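Cyclin homolog (Herpesvirus saimiri, PDB 2F2C) acts as a virus-encoded D-type cyclin, probably pairing with a host cyclin-dependent kinase, and may promote transformation and rapid proliferation of infected host T cells. Local coordinates at residues 22-27 / 153-158; 42-47 / 82-87; 55-60 / 184-189; 97-102 / 130-135. All blocks are in the same frame, centred on the assembly; numbering follows the deposited sequence.

Contact 1: 22-27 / 153-158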
# COMPACT_ATOMS: atom_id res chain seq x y z
N ARG A 22 4.43 15.77 -5.40
CA ARG A 22 5.47 15.07 -4.64
C ARG A 22 5.38 13.54 -4.58
O ARG A 22 6.36 12.88 -4.23
CB ARG A 22 5.78 15.73 -3.28
CG ARG A 22 4.70 15.75 -2.27
CD ARG A 22 4.80 16.88 -1.29
NE ARG A 22 3.61 16.85 -0.43
CZ ARG A 22 3.47 16.03 0.61
NH1 ARG A 22 4.45 15.20 0.95
NH2 ARG A 22 2.35 16.03 1.32
N VAL A 23 4.23 13.00 -4.99
CA VAL A 23 4.09 11.57 -5.20
C VAL A 23 5.06 11.12 -6.29
O VAL A 23 5.72 10.10 -6.15
CB VAL A 23 2.59 11.19 -5.55
CG1 VAL A 23 2.47 9.89 -6.38
CG2 VAL A 23 1.73 11.13 -4.27
N LEU A 24 5.16 11.88 -7.39
CA LEU A 24 6.10 11.57 -8.46
C LEU A 24 7.52 11.63 -7.91
O LEU A 24 8.40 10.79 -8.26
CB LEU A 24 6.00 12.61 -9.57
CG LEU A 24 6.13 12.17 -11.03
CD1 LEU A 24 6.50 13.35 -11.90
CD2 LEU A 24 7.10 11.01 -11.26
N ASN A 25 7.74 12.64 -7.06
CA ASN A 25 9.03 12.88 -6.46
C ASN A 25 9.44 11.66 -5.67
O ASN A 25 10.59 11.21 -5.80
CB ASN A 25 8.97 14.09 -5.53
CG ASN A 25 9.62 15.32 -6.12
OD1 ASN A 25 10.84 15.35 -6.36
ND2 ASN A 25 8.81 16.37 -6.32
N ASN A 26 8.50 11.12 -4.87
CA ASN A 26 8.80 10.00 -3.99
C ASN A 26 8.99 8.70 -4.76
O ASN A 26 9.71 7.81 -4.31
CB ASN A 26 7.74 9.83 -2.91
CG ASN A 26 7.69 11.00 -1.96
OD1 ASN A 26 8.68 11.36 -1.31
ND2 ASN A 26 6.51 11.61 -1.86
N LEU A 27 8.35 8.59 -5.92
CA LEU A 27 8.47 7.41 -6.73
C LEU A 27 9.88 7.33 -7.28
O LEU A 27 10.54 6.29 -7.18
CB LEU A 27 7.43 7.40 -7.84
CG LEU A 27 6.08 6.74 -7.56
CD1 LEU A 27 5.12 7.03 -8.71
CD2 LEU A 27 6.20 5.21 -7.35
N THR A 153 4.81 0.30 -13.50
CA THR A 153 3.43 0.55 -13.72
C THR A 153 2.86 1.60 -12.76
O THR A 153 1.80 2.16 -13.03
CB THR A 153 2.71 -0.79 -13.71
OG1 THR A 153 1.66 -0.74 -14.65
CG2 THR A 153 2.06 -1.07 -12.41
N ASP A 154 3.57 1.89 -11.67
CA ASP A 154 3.14 2.88 -10.69
C ASP A 154 3.31 4.30 -11.23
O ASP A 154 2.73 5.26 -10.69
CB ASP A 154 3.96 2.81 -9.40
CG ASP A 154 3.84 1.47 -8.65
OD1 ASP A 154 2.71 1.01 -8.33
OD2 ASP A 154 4.88 0.84 -8.28
N PHE A 155 4.14 4.46 -12.27
CA PHE A 155 4.43 5.78 -12.80
C PHE A 155 3.36 6.31 -13.72
O PHE A 155 3.20 7.52 -13.80
CB PHE A 155 5.75 5.81 -13.54
CG PHE A 155 6.93 6.04 -12.66
CD1 PHE A 155 7.63 4.97 -12.10
CD2 PHE A 155 7.37 7.33 -12.41
CE1 PHE A 155 8.72 5.19 -11.29
CE2 PHE A 155 8.47 7.55 -11.60
CZ PHE A 155 9.14 6.49 -11.04
N LEU A 156 2.63 5.42 -14.42
CA LEU A 156 1.64 5.82 -15.45
C LEU A 156 0.84 7.10 -15.18
O LEU A 156 0.87 8.04 -15.98
CB LEU A 156 0.67 4.69 -15.74
CG LEU A 156 1.29 3.56 -16.56
CD1 LEU A 156 0.46 2.32 -16.36
CD2 LEU A 156 1.40 3.92 -18.04
N ILE A 157 0.14 7.14 -14.06
CA ILE A 157 -0.77 8.24 -13.82
C ILE A 157 -0.05 9.52 -13.43
O ILE A 157 -0.36 10.58 -14.01
CB ILE A 157 -1.89 7.84 -12.83
CG1 ILE A 157 -2.71 6.67 -13.41
CG2 ILE A 157 -2.78 9.05 -12.49
CD1 ILE A 157 -3.67 7.09 -14.54
N PRO A 158 0.86 9.48 -12.44
CA PRO A 158 1.71 10.64 -12.14
C PRO A 158 2.38 11.26 -13.38
O PRO A 158 2.48 12.49 -13.46
CB PRO A 158 2.74 10.07 -11.18
CG PRO A 158 2.00 9.05 -10.45
CD PRO A 158 1.10 8.39 -11.47

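Contact 2: 42-47 / 82-87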
# COMPACT_ATOMS: atom_id res chain seq x y z
N GLU A 42 23.13 -12.83 -13.24
CA GLU A 42 24.57 -13.13 -13.32
C GLU A 42 25.08 -14.17 -12.33
O GLU A 42 26.01 -14.91 -12.63
CB GLU A 42 25.38 -11.85 -13.21
N ILE A 43 24.46 -14.24 -11.16
CA ILE A 43 24.83 -15.17 -10.08
C ILE A 43 24.44 -16.61 -10.38
O ILE A 43 24.65 -17.50 -9.55
CB ILE A 43 24.18 -14.67 -8.75
CG1 ILE A 43 24.94 -13.47 -8.21
CG2 ILE A 43 24.11 -15.78 -7.69
CD1 ILE A 43 24.06 -12.39 -7.61
N GLN A 44 23.88 -16.86 -11.55
CA GLN A 44 23.29 -18.16 -11.86
C GLN A 44 24.22 -19.08 -12.64
O GLN A 44 24.92 -18.64 -13.55
CB GLN A 44 21.96 -18.00 -12.60
CG GLN A 44 20.82 -17.45 -11.74
CD GLN A 44 20.52 -18.33 -10.53
OE1 GLN A 44 20.18 -17.82 -9.47
NE2 GLN A 44 20.64 -19.64 -10.69
N THR A 45 24.20 -20.36 -12.28
CA THR A 45 25.09 -21.35 -12.89
C THR A 45 24.38 -22.11 -14.01
O THR A 45 24.96 -22.38 -15.06
CB THR A 45 25.61 -22.35 -11.82
OG1 THR A 45 26.05 -21.63 -10.67
CG2 THR A 45 26.88 -23.07 -12.31
N GLU A 46 23.12 -22.46 -13.76
CA GLU A 46 22.33 -23.26 -14.67
C GLU A 46 21.44 -22.34 -15.54
O GLU A 46 21.90 -21.83 -16.56
CB GLU A 46 21.50 -24.25 -13.87
CG GLU A 46 20.75 -25.30 -14.68
CD GLU A 46 20.17 -26.38 -13.79
OE1 GLU A 46 20.69 -26.56 -12.66
OE2 GLU A 46 19.21 -27.06 -14.21
N VAL A 47 20.20 -22.13 -15.11
CA VAL A 47 19.23 -21.29 -15.81
C VAL A 47 19.86 -20.08 -16.49
O VAL A 47 20.74 -19.42 -15.92
CB VAL A 47 18.09 -20.84 -14.83
CG1 VAL A 47 17.56 -22.04 -14.05
CG2 VAL A 47 18.57 -19.76 -13.87
N ARG A 82 15.04 -10.15 -7.87
CA ARG A 82 15.60 -9.96 -6.54
C ARG A 82 15.93 -11.29 -5.89
O ARG A 82 17.05 -11.49 -5.43
CB ARG A 82 14.63 -9.19 -5.64
CG ARG A 82 14.71 -7.68 -5.79
CD ARG A 82 13.77 -6.93 -4.87
NE ARG A 82 12.41 -6.88 -5.41
CZ ARG A 82 11.32 -6.64 -4.70
NH1 ARG A 82 11.39 -6.44 -3.39
NH2 ARG A 82 10.13 -6.60 -5.31
N TYR A 83 14.96 -12.21 -5.86
CA TYR A 83 15.14 -13.54 -5.29
C TYR A 83 16.29 -14.29 -5.93
O TYR A 83 17.02 -15.00 -5.26
CB TYR A 83 13.86 -14.38 -5.39
CG TYR A 83 14.06 -15.79 -4.89
CD1 TYR A 83 14.17 -16.05 -3.52
CD2 TYR A 83 14.17 -16.87 -5.77
CE1 TYR A 83 14.39 -17.36 -3.04
CE2 TYR A 83 14.39 -18.19 -5.31
CZ TYR A 83 14.50 -18.42 -3.94
OH TYR A 83 14.69 -19.70 -3.46
N LEU A 84 16.44 -14.14 -7.24
CA LEU A 84 17.48 -14.88 -7.96
C LEU A 84 18.81 -14.14 -8.02
O LEU A 84 19.68 -14.52 -8.82
CB LEU A 84 17.00 -15.32 -9.35
CG LEU A 84 15.99 -16.46 -9.42
CD1 LEU A 84 15.59 -16.66 -10.85
CD2 LEU A 84 16.52 -17.77 -8.86
N CYS A 85 18.96 -13.10 -7.20
CA CYS A 85 20.28 -12.53 -6.88
C CYS A 85 20.81 -13.15 -5.61
O CYS A 85 21.99 -13.00 -5.28
CB CYS A 85 20.22 -11.02 -6.67
SG CYS A 85 19.47 -10.06 -8.00
N LYS A 86 19.95 -13.87 -4.89
CA LYS A 86 20.29 -14.36 -3.56
C LYS A 86 20.41 -15.88 -3.46
O LYS A 86 21.42 -16.38 -2.97
CB LYS A 86 19.34 -13.76 -2.51
CG LYS A 86 19.60 -12.27 -2.27
CD LYS A 86 18.80 -11.72 -1.09
CE LYS A 86 19.16 -10.26 -0.79
NZ LYS A 86 20.60 -10.07 -0.40
N LYS A 87 19.39 -16.61 -3.90
CA LYS A 87 19.47 -18.07 -3.88
C LYS A 87 19.69 -18.59 -5.30
O LYS A 87 19.66 -17.82 -6.26
CB LYS A 87 18.24 -18.71 -3.22
CG LYS A 87 18.01 -18.33 -1.74
CD LYS A 87 18.94 -19.03 -0.76
CE LYS A 87 18.55 -18.69 0.68
NZ LYS A 87 19.44 -19.31 1.70

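Contact 3: 55-60 / 184-189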
# COMPACT_ATOMS: atom_id res chain seq x y z
N LEU A 55 9.58 -18.42 -18.89
CA LEU A 55 8.93 -18.45 -17.60
C LEU A 55 8.10 -17.20 -17.36
O LEU A 55 7.01 -17.27 -16.79
CB LEU A 55 9.96 -18.59 -16.50
CG LEU A 55 9.47 -18.37 -15.08
CD1 LEU A 55 8.65 -19.55 -14.62
CD2 LEU A 55 10.68 -18.12 -14.18
N LEU A 56 8.62 -16.06 -17.79
CA LEU A 56 7.88 -14.82 -17.66
C LEU A 56 6.70 -14.77 -18.63
O LEU A 56 5.70 -14.11 -18.34
CB LEU A 56 8.79 -13.61 -17.83
CG LEU A 56 9.81 -13.35 -16.71
CD1 LEU A 56 10.50 -12.02 -16.98
CD2 LEU A 56 9.13 -13.32 -15.33
N THR A 57 6.82 -15.46 -19.77
CA THR A 57 5.72 -15.62 -20.72
C THR A 57 4.60 -16.43 -20.09
O THR A 57 3.43 -16.09 -20.23
CB THR A 57 6.22 -16.29 -22.01
OG1 THR A 57 7.00 -15.35 -22.75
CG2 THR A 57 5.08 -16.57 -22.95
N TRP A 58 4.94 -17.47 -19.36
CA TRP A 58 3.94 -18.22 -18.65
C TRP A 58 3.37 -17.40 -17.49
O TRP A 58 2.15 -17.26 -17.37
CB TRP A 58 4.55 -19.53 -18.17
CG TRP A 58 3.65 -20.40 -17.37
CD1 TRP A 58 2.59 -21.13 -17.83
CD2 TRP A 58 3.75 -20.68 -15.98
NE1 TRP A 58 2.01 -21.84 -16.80
CE2 TRP A 58 2.71 -21.58 -15.65
CE3 TRP A 58 4.62 -20.26 -14.97
CZ2 TRP A 58 2.52 -22.06 -14.35
CZ3 TRP A 58 4.42 -20.73 -13.68
CH2 TRP A 58 3.38 -21.62 -13.38
N MET A 59 4.23 -16.83 -16.65
CA MET A 59 3.77 -16.01 -15.52
C MET A 59 2.80 -14.90 -16.00
O MET A 59 1.74 -14.65 -15.38
CB MET A 59 4.97 -15.41 -14.79
CG MET A 59 5.90 -16.44 -14.13
SD MET A 59 7.40 -15.68 -13.37
CE MET A 59 6.68 -14.44 -12.27
N HIS A 60 3.16 -14.28 -17.12
CA HIS A 60 2.29 -13.32 -17.78
C HIS A 60 0.93 -13.90 -18.19
O HIS A 60 -0.12 -13.34 -17.85
CB HIS A 60 2.95 -12.69 -19.00
CG HIS A 60 2.12 -11.64 -19.65
ND1 HIS A 60 2.20 -10.31 -19.30
CD2 HIS A 60 1.15 -11.72 -20.59
CE1 HIS A 60 1.33 -9.61 -20.01
NE2 HIS A 60 0.68 -10.44 -20.80
N ALA A 184 6.13 -5.96 -22.53
CA ALA A 184 7.56 -5.61 -22.70
C ALA A 184 8.45 -6.24 -21.62
O ALA A 184 9.51 -6.78 -21.94
CB ALA A 184 7.75 -4.11 -22.74
N LEU A 185 8.01 -6.18 -20.36
CA LEU A 185 8.75 -6.72 -19.21
C LEU A 185 9.13 -8.20 -19.32
O LEU A 185 9.88 -8.70 -18.49
CB LEU A 185 7.98 -6.50 -17.90
CG LEU A 185 8.17 -5.12 -17.27
CD1 LEU A 185 7.02 -4.78 -16.38
CD2 LEU A 185 9.46 -5.05 -16.51
N ILE A 186 8.58 -8.89 -20.32
CA ILE A 186 8.97 -10.28 -20.59
C ILE A 186 10.41 -10.34 -21.12
O ILE A 186 11.17 -11.25 -20.80
CB ILE A 186 7.96 -10.94 -21.61
CG1 ILE A 186 6.59 -11.10 -20.95
CG2 ILE A 186 8.45 -12.30 -22.11
CD1 ILE A 186 5.56 -11.87 -21.80
N GLN A 187 10.76 -9.35 -21.94
CA GLN A 187 12.03 -9.32 -22.64
C GLN A 187 13.24 -8.95 -21.74
O GLN A 187 13.15 -8.03 -20.90
CB GLN A 187 11.93 -8.37 -23.83
CG GLN A 187 11.63 -9.02 -25.17
CD GLN A 187 10.84 -10.31 -25.07
OE1 GLN A 187 9.61 -10.30 -25.16
NE2 GLN A 187 11.54 -11.41 -24.87
N PRO A 188 14.33 -9.69 -21.90
CA PRO A 188 15.55 -9.56 -21.08
C PRO A 188 16.11 -8.15 -20.93
O PRO A 188 16.41 -7.71 -19.81
CB PRO A 188 16.56 -10.44 -21.82
CG PRO A 188 15.94 -10.72 -23.19
CD PRO A 188 14.47 -10.76 -22.92
N ASN A 189 16.25 -7.43 -22.04
CA ASN A 189 16.84 -6.10 -22.03
C ASN A 189 15.98 -5.02 -21.34
O ASN A 189 16.39 -3.86 -21.24
CB ASN A 189 17.16 -5.69 -23.47
CG ASN A 189 15.91 -5.39 -24.28
OD1 ASN A 189 14.88 -6.06 -24.14
ND2 ASN A 189 15.99 -4.37 -25.12

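Contact 4: 97-102 / 130-135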
# COMPACT_ATOMS: atom_id res chain seq x y z
N ILE A 97 9.62 -21.70 -8.76
CA ILE A 97 10.03 -20.39 -8.26
C ILE A 97 9.08 -19.33 -8.77
O ILE A 97 8.51 -18.57 -7.98
CB ILE A 97 11.50 -20.07 -8.66
CG1 ILE A 97 12.46 -21.07 -7.97
CG2 ILE A 97 11.85 -18.63 -8.28
CD1 ILE A 97 13.91 -21.04 -8.47
N GLY A 98 8.89 -19.31 -10.09
CA GLY A 98 8.08 -18.31 -10.76
C GLY A 98 6.63 -18.41 -10.34
O GLY A 98 5.91 -17.42 -10.30
N ALA A 99 6.21 -19.64 -10.03
CA ALA A 99 4.86 -19.88 -9.53
C ALA A 99 4.70 -19.19 -8.19
O ALA A 99 3.69 -18.55 -7.96
CB ALA A 99 4.58 -21.37 -9.41
N ALA A 100 5.69 -19.31 -7.31
CA ALA A 100 5.57 -18.73 -5.98
C ALA A 100 5.77 -17.22 -5.94
O ALA A 100 5.38 -16.56 -4.96
CB ALA A 100 6.50 -19.42 -5.02
N CYS A 101 6.36 -16.66 -6.99
CA CYS A 101 6.44 -15.21 -7.13
C CYS A 101 5.07 -14.61 -7.44
O CYS A 101 4.62 -13.70 -6.74
CB CYS A 101 7.46 -14.81 -8.17
SG CYS A 101 9.10 -15.46 -7.75
N VAL A 102 4.39 -15.15 -8.44
CA VAL A 102 3.01 -14.76 -8.73
C VAL A 102 2.12 -14.93 -7.51
O VAL A 102 1.23 -14.12 -7.27
CB VAL A 102 2.43 -15.55 -9.93
CG1 VAL A 102 0.93 -15.36 -10.05
CG2 VAL A 102 3.11 -15.13 -11.20
N LEU A 130 2.54 -28.29 -0.48
CA LEU A 130 3.56 -28.10 0.53
C LEU A 130 4.85 -27.59 -0.14
O LEU A 130 5.52 -26.70 0.39
CB LEU A 130 3.78 -29.40 1.32
CG LEU A 130 5.03 -29.66 2.17
CD1 LEU A 130 4.68 -30.24 3.54
CD2 LEU A 130 6.00 -30.59 1.42
N GLU A 131 5.16 -28.15 -1.31
CA GLU A 131 6.33 -27.73 -2.08
C GLU A 131 6.22 -26.30 -2.60
O GLU A 131 7.22 -25.60 -2.70
CB GLU A 131 6.58 -28.69 -3.23
CG GLU A 131 6.85 -30.11 -2.77
CD GLU A 131 7.40 -31.00 -3.88
OE1 GLU A 131 7.55 -32.22 -3.63
OE2 GLU A 131 7.67 -30.47 -4.99
N LEU A 132 5.00 -25.88 -2.94
CA LEU A 132 4.77 -24.49 -3.31
C LEU A 132 4.90 -23.63 -2.05
O LEU A 132 5.59 -22.62 -2.05
CB LEU A 132 3.38 -24.32 -3.95
CG LEU A 132 3.14 -23.35 -5.13
CD1 LEU A 132 1.76 -22.68 -5.06
CD2 LEU A 132 4.23 -22.28 -5.27
N ILE A 133 4.23 -24.05 -0.97
CA ILE A 133 4.24 -23.31 0.29
C ILE A 133 5.66 -23.13 0.84
O ILE A 133 6.03 -22.03 1.24
CB ILE A 133 3.31 -24.00 1.32
CG1 ILE A 133 1.86 -23.88 0.85
CG2 ILE A 133 3.48 -23.41 2.71
CD1 ILE A 133 0.95 -25.04 1.29
N ASN A 134 6.46 -24.20 0.84
CA ASN A 134 7.85 -24.08 1.25
C ASN A 134 8.65 -23.12 0.38
O ASN A 134 9.55 -22.43 0.86
CB ASN A 134 8.51 -25.46 1.34
CG ASN A 134 8.17 -26.18 2.64
OD1 ASN A 134 7.45 -27.18 2.64
ND2 ASN A 134 8.69 -25.66 3.75
N GLN A 135 8.31 -23.06 -0.90
CA GLN A 135 8.97 -22.16 -1.85
C GLN A 135 8.56 -20.71 -1.61
O GLN A 135 9.38 -19.80 -1.81
CB GLN A 135 8.68 -22.58 -3.30
CG GLN A 135 9.43 -21.80 -4.36
CD GLN A 135 10.93 -21.87 -4.16
OE1 GLN A 135 11.56 -22.85 -4.54
NE2 GLN A 135 11.49 -20.83 -3.55

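Contact 1: 22-27 / 153-158
Leu27 lays its CD1 over one face of the Phe155 ring, 4.3 Å above the plane and over its centre, while its CB rests 3.7 Å from CZ of the same ring. In this all-helical cyclin fold, helix 21-31, near the N-terminus, packs here on the chain at 154-158 that leads into and includes part of helix 156-162 in the C-terminal half. Leu24, one turn earlier, meets the ring from a different direction: its CD2 sits near the ring plane, 3.7 Å from Phe155 CE2. A broad flat ring thus takes one leucine on its face and another at its edge. Pro158 brings a compact, rigid ring directed at helix 21-31, set among Val23, Leu24 and Leu27, with CB 4.0 Å from Leu24 CG. Asp154 is buried, but its carboxylate is engaged, OD2 by the backbone N of Leu151 and OD1 in a salt bridge with Arg109. Outside this contact, Arg22 of the same N-terminal helix makes a salt bridge to an acidic side chain of the partner protein chain. Because Val23 carries CG1 opposite its backbone N (chi1 154°), that methyl reaches Pro158 CG at 4.2 Å.

Contact 2: 42-47 / 82-87
This is a small surface contact in which a loop is laid against the end of a helix: Ile43 and Gln44, in the irregular chain between helices 21-31 and 49-65, meet Leu84 and Cys85, where helix 72-83 gives way to a turn. Ile43 points at the other segment and extends its CD1 across the backbone of Cys85, 3.9 Å from Cys85 CA and 4.2 Å from Cys85 CB. The reach comes from CG1 standing opposite the carbonyl carbon (chi1 -76°), and an apolar, branched side chain suits a place where it covers backbone. Gln44 also faces the turn and brings its bent side chain beside Leu84. Leu84 is the first residue to leave helical geometry, and its buried side chain packs on Trp41 as well. Beyond it the turn is held by its own backbone: Tyr83 O accepts from both Lys86 N and Lys87 N, each at 3.2 Å. The backbone oxygen of Ile43 adds a weak hydrogen bond from Gln88. The contact thus joins the loop before helix 49-65 to the C-terminal end of helix 72-83 within the all-helical N-terminal cyclin box.

Contact 3: 55-60 / 184-189
Leu56 begins the contact, pointing from helix 49-65 toward the turn that follows helix 170-184. This is an interface between the two halves of the cyclin fold, since segment 55-60 belongs to the N-terminal cyclin domain and segment 184-189 to the C-terminal viral cyclin region. With CG opposite the carbonyl carbon (chi1 -70°), Leu56 places CD1 against backbone rather than side chain, 3.7 Å from Leu185 O and 4.0 Å from Ile186 O. It also packs on Val77 and Leu80 of helix 72-83, and a leucine fits here because it can touch both a turn and a second helix.

Thr57 comes next, its side chain crossing that of Ile186 at about a right angle. The hydroxyl is buried, but it is hydrogen-bonded back to Thr53 O, so a small polar residue can sit under an apolar one; Ile186 CD1 is also 3.9 Å from Thr57 CA.

One turn after Leu56 stands His60, whose N donates its backbone hydrogen bond to Leu56 O. Its ring packs edge-to-face with Phe73, and NE2 makes a weak hydrogen bond to Glu64. Ile186 is the residue all three share, and it buries more surface here than any other. A type I turn from Ala184 to Gln187 presents it, closed by Gln187 N to Ala184 O at 2.9 Å. From this turn Ile186 reaches up the helix until its CD1 lies 3.9 Å from His60 CB.

Contact 4: 97-102 / 130-135
Ala100 and Leu132 make the main apolar contact, CB to CD2 at 3.7 Å, where two helices of the N-terminal cyclin domain cross. The axes of segments 97-102 and 130-135 approach to 9.2 Å with a signed crossing angle of -70°, so the touching patch is short. Small residues suit such a crossing: Ala99 and Ala100 both point at the other helix, and their single methyls let Leu132 come in over the backbone, its CD2 lying 3.9 Å from Ala100 CA. Ala99 CB receives the same methyl more loosely. Leu132 also touches Phe127, Val116 and Leu119, which makes it a link between this crossing and the short helix 116-119.

The second kind of contact is that of a long polar side chain used partly for its carbons. Gln135 leaves its helix with CG opposite the backbone N (chi1 -174°) and then bends at chi2 (57°). The methylene touches the alanine, Gln135 CG to Ala100 CB at 3.8 Å, while the amide passes obliquely across Ile97. Although buried, that amide has a polar partner on helix 72-83, for NE2 makes a weak hydrogen bond to Tyr83 OH. Glu131 O, on the same helix as Gln135, accepts a hydrogen bond from Lys96 NZ. At the end of the bent chain, Gln135 OE1 lies 4.0 Å from Ile97 CG1.

In the fold
Contact 2 and contact 4 both lie in the N-terminal cyclin domain, one after the other along the chain, with centres 16 Å apart; they meet where Tyr83 and Leu84 pack on Ile97. The centres of contacts 3 and 4 are 18 Å apart, and the two touch through the far side of helix 49-65, where Met59 lies against Gly98 and Val102. That helix therefore serves both its own domain and the C-terminal half. Contact 1 stands apart, its centre 30 Å from those of contacts 2 and 4 and across the chain's centre from contacts 3 and 4. Contacts 1 and 3, whose segments alternate in sequence, give two separate connections between the N-terminal cyclin domain and the C-terminal half.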